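Local coordinates for protein thioesterase (Pseudomonas aeruginosa, PDB 3QY3) that adopts the hotdog fold and probably hydrolyses fatty acyl-CoA thioesters, at residues L101-L113 with S144-A156. Residues are numbered along the deposited sequence; the frame is centred on the assembly and turned at random.
Sequences LYAGRLGTSSLVL and STPVPDSIRAAIA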
# COMPACT_ATOMS: atom_id res chain seq x y z
N LEU A 101 7.47 -20.78 -6.73
CA LEU A 101 8.83 -20.39 -7.03
C LEU A 101 9.67 -21.59 -7.49
O LEU A 101 9.76 -22.62 -6.80
CB LEU A 101 9.46 -19.76 -5.81
CG LEU A 101 8.81 -18.51 -5.19
CD1 LEU A 101 9.59 -18.08 -3.91
CD2 LEU A 101 8.69 -17.39 -6.24
N TYR A 102 10.30 -21.39 -8.64
CA TYR A 102 11.15 -22.40 -9.30
C TYR A 102 12.59 -21.92 -9.41
O TYR A 102 12.85 -20.75 -9.62
CB TYR A 102 10.63 -22.72 -10.72
CG TYR A 102 9.27 -23.38 -10.70
CD1 TYR A 102 9.14 -24.76 -10.61
CD2 TYR A 102 8.10 -22.62 -10.79
CE1 TYR A 102 7.90 -25.37 -10.62
CE2 TYR A 102 6.85 -23.24 -10.78
CZ TYR A 102 6.75 -24.58 -10.68
OH TYR A 102 5.50 -25.17 -10.67
N ALA A 103 13.53 -22.86 -9.36
CA ALA A 103 14.94 -22.56 -9.48
C ALA A 103 15.19 -22.28 -10.94
O ALA A 103 15.05 -23.21 -11.77
CB ALA A 103 15.80 -23.80 -9.04
N GLY A 104 15.63 -21.06 -11.23
CA GLY A 104 16.20 -20.70 -12.52
C GLY A 104 17.72 -20.80 -12.39
O GLY A 104 18.25 -21.54 -11.57
N ARG A 105 18.41 -20.04 -13.21
CA ARG A 105 19.85 -20.17 -13.25
C ARG A 105 20.61 -19.61 -12.01
O ARG A 105 20.33 -18.51 -11.50
CB ARG A 105 20.36 -19.63 -14.56
CG ARG A 105 20.54 -18.22 -14.66
CD ARG A 105 20.83 -17.86 -16.12
NE ARG A 105 20.36 -16.52 -16.32
CZ ARG A 105 19.27 -16.19 -16.99
NH1 ARG A 105 18.51 -17.11 -17.59
NH2 ARG A 105 18.93 -14.92 -17.04
N LEU A 106 21.56 -20.42 -11.55
CA LEU A 106 22.33 -20.11 -10.39
C LEU A 106 23.74 -19.71 -10.81
O LEU A 106 24.44 -20.47 -11.52
CB LEU A 106 22.37 -21.34 -9.49
CG LEU A 106 23.16 -21.28 -8.19
CD1 LEU A 106 22.57 -20.37 -7.19
CD2 LEU A 106 23.32 -22.74 -7.69
N GLY A 107 24.16 -18.54 -10.39
CA GLY A 107 25.51 -18.05 -10.62
C GLY A 107 26.27 -18.19 -9.31
O GLY A 107 25.74 -18.71 -8.31
N THR A 108 27.50 -17.71 -9.28
CA THR A 108 28.25 -17.74 -8.03
C THR A 108 27.59 -16.91 -6.93
O THR A 108 27.60 -17.32 -5.77
CB THR A 108 29.72 -17.33 -8.24
OG1 THR A 108 29.76 -16.03 -8.84
CG2 THR A 108 30.37 -18.33 -9.14
N SER A 109 27.00 -15.77 -7.29
CA SER A 109 26.36 -14.87 -6.31
C SER A 109 24.98 -14.37 -6.77
O SER A 109 24.47 -13.37 -6.27
CB SER A 109 27.23 -13.64 -6.10
OG SER A 109 27.43 -13.00 -7.33
N SER A 110 24.35 -15.07 -7.68
CA SER A 110 23.03 -14.65 -8.18
C SER A 110 22.18 -15.86 -8.43
O SER A 110 22.69 -16.98 -8.64
CB SER A 110 23.19 -13.81 -9.46
OG SER A 110 23.81 -14.54 -10.50
N LEU A 111 20.88 -15.64 -8.44
CA LEU A 111 19.95 -16.70 -8.70
C LEU A 111 18.75 -16.07 -9.35
O LEU A 111 18.24 -15.06 -8.83
CB LEU A 111 19.48 -17.35 -7.37
CG LEU A 111 18.28 -18.33 -7.44
CD1 LEU A 111 18.63 -19.61 -8.24
CD2 LEU A 111 17.80 -18.76 -6.00
N VAL A 112 18.28 -16.71 -10.40
CA VAL A 112 17.02 -16.38 -11.02
C VAL A 112 15.95 -17.26 -10.40
O VAL A 112 16.07 -18.51 -10.39
CB VAL A 112 17.09 -16.48 -12.55
CG1 VAL A 112 15.67 -16.14 -13.15
CG2 VAL A 112 18.17 -15.54 -13.09
N LEU A 113 14.96 -16.63 -9.78
CA LEU A 113 13.81 -17.33 -9.28
C LEU A 113 12.67 -17.12 -10.23
O LEU A 113 12.21 -15.98 -10.41
CB LEU A 113 13.39 -16.81 -7.90
CG LEU A 113 14.04 -17.15 -6.63
CD1 LEU A 113 13.26 -16.37 -5.44
CD2 LEU A 113 14.04 -18.71 -6.46
N SER A 144 29.19 -8.06 -4.32
CA SER A 144 28.58 -9.36 -4.43
C SER A 144 29.33 -10.41 -3.61
O SER A 144 30.56 -10.36 -3.49
CB SER A 144 28.49 -9.77 -5.90
OG SER A 144 29.75 -9.70 -6.53
N THR A 145 28.58 -11.33 -3.02
CA THR A 145 29.10 -12.37 -2.12
C THR A 145 28.47 -13.71 -2.50
O THR A 145 27.44 -13.72 -3.13
CB THR A 145 28.75 -12.04 -0.66
OG1 THR A 145 27.32 -12.05 -0.48
CG2 THR A 145 29.30 -10.66 -0.28
N PRO A 146 29.08 -14.84 -2.10
CA PRO A 146 28.49 -16.08 -2.62
C PRO A 146 27.07 -16.39 -2.12
O PRO A 146 26.64 -15.96 -1.05
CB PRO A 146 29.50 -17.16 -2.19
CG PRO A 146 30.76 -16.40 -1.85
CD PRO A 146 30.29 -15.09 -1.31
N VAL A 147 26.32 -17.08 -2.94
CA VAL A 147 25.00 -17.59 -2.54
C VAL A 147 25.22 -18.57 -1.35
O VAL A 147 26.20 -19.33 -1.35
CB VAL A 147 24.33 -18.29 -3.76
CG1 VAL A 147 23.02 -18.92 -3.38
CG2 VAL A 147 24.16 -17.31 -4.92
N PRO A 148 24.34 -18.54 -0.34
CA PRO A 148 24.44 -19.41 0.83
C PRO A 148 24.43 -20.87 0.44
O PRO A 148 23.85 -21.25 -0.58
CB PRO A 148 23.14 -19.10 1.60
CG PRO A 148 22.77 -17.72 1.17
CD PRO A 148 23.19 -17.63 -0.25
N ASP A 149 25.05 -21.69 1.28
CA ASP A 149 25.14 -23.11 1.03
C ASP A 149 23.78 -23.76 0.88
O ASP A 149 23.60 -24.67 0.10
CB ASP A 149 25.88 -23.77 2.20
CG ASP A 149 27.32 -23.33 2.29
OD1 ASP A 149 27.86 -22.92 1.21
OD2 ASP A 149 27.92 -23.43 3.44
N SER A 150 22.83 -23.30 1.68
CA SER A 150 21.48 -23.87 1.70
C SER A 150 20.81 -23.84 0.31
O SER A 150 20.20 -24.83 -0.13
CB SER A 150 20.63 -23.12 2.73
OG SER A 150 20.53 -21.75 2.41
N ILE A 151 21.00 -22.74 -0.39
CA ILE A 151 20.42 -22.58 -1.73
C ILE A 151 21.17 -23.38 -2.76
O ILE A 151 20.55 -24.09 -3.55
CB ILE A 151 20.32 -21.09 -2.11
CG1 ILE A 151 19.27 -20.44 -1.21
CG2 ILE A 151 19.96 -20.91 -3.60
CD1 ILE A 151 19.35 -19.00 -1.14
N ARG A 152 22.51 -23.36 -2.70
CA ARG A 152 23.28 -24.22 -3.55
C ARG A 152 22.86 -25.67 -3.30
O ARG A 152 22.59 -26.39 -4.26
CB ARG A 152 24.78 -24.00 -3.32
CG ARG A 152 25.25 -22.60 -3.77
CD ARG A 152 26.72 -22.35 -3.48
NE ARG A 152 27.28 -21.28 -4.32
CZ ARG A 152 28.35 -20.53 -4.01
NH1 ARG A 152 29.00 -20.70 -2.85
NH2 ARG A 152 28.77 -19.60 -4.86
N ALA A 153 22.76 -26.08 -2.03
CA ALA A 153 22.31 -27.44 -1.68
C ALA A 153 20.91 -27.78 -2.22
O ALA A 153 20.66 -28.91 -2.71
CB ALA A 153 22.34 -27.64 -0.19
N ALA A 154 20.01 -26.82 -2.11
CA ALA A 154 18.61 -27.04 -2.52
C ALA A 154 18.58 -27.26 -4.04
O ALA A 154 18.07 -28.29 -4.52
CB ALA A 154 17.80 -25.85 -2.13
N ILE A 155 19.20 -26.34 -4.76
CA ILE A 155 19.30 -26.41 -6.22
C ILE A 155 20.26 -27.53 -6.68
O ILE A 155 19.86 -28.43 -7.41
CB ILE A 155 19.78 -25.05 -6.79
CG1 ILE A 155 18.82 -23.94 -6.36
CG2 ILE A 155 19.89 -25.11 -8.32
CD1 ILE A 155 19.20 -22.59 -6.83
N ALA A 156 21.51 -27.44 -6.21
CA ALA A 156 22.60 -28.37 -6.54
C ALA A 156 22.80 -29.44 -5.46
O ALA A 156 22.10 -30.46 -5.43
CB ALA A 156 23.92 -27.56 -6.72
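Leu106, the last residue of strand 96-106, points to helix 149-155 and the loop before it. Its CG lies anti to the backbone N (chi1 179°), which carries the branch toward the helix, where CD1 touches two partners: Val147 CG1 and Ile155 CD1 are each 4.1 Å from Leu106 CD1, and both side chains meet the leucine at a slant. Ile155 projects from the last turn of the helix toward the strands. Ile155 CG1 rests 4.0 Å from Ala103 CB, while the end of the isoleucine meets Leu111 head-on, with Leu111 CD1 and Ile155 CD1 3.3 Å apart, tighter than usual van der Waals contact. The other branch of Leu111 turns to Ile151, Leu111 CD2 lying 3.9 Å from Ile151 CG2. Trp63 of helix 51-66 touches both Leu111 and Ile151, so this apolar layer continues inward to the long helix that the hotdog sheet wraps.

At the hairpin turn the contact becomes polar. Val147 N donates to Thr108 O over 3.1 Å, nearly straight at 168° and in the carbonyl plane, while Val147 CG2 packs 3.6 Å from Ser110 N. The extended chain of Arg152 brings Arg152 NH2 to 2.7 Å from the same Thr108 O, the oxygen lying oblique to the guanidinium plane; Val147 O sits over one face, off toward its rim. The helix axis runs nearly perpendicular to strand 101-106, at 98°, and its side chains touch both strands of the hairpin: aliphatic packing holds the helix over their surface, a backbone bond pins the preceding loop to the turn, and the nearby arginine would probably further polarise the Thr108 carbonyl.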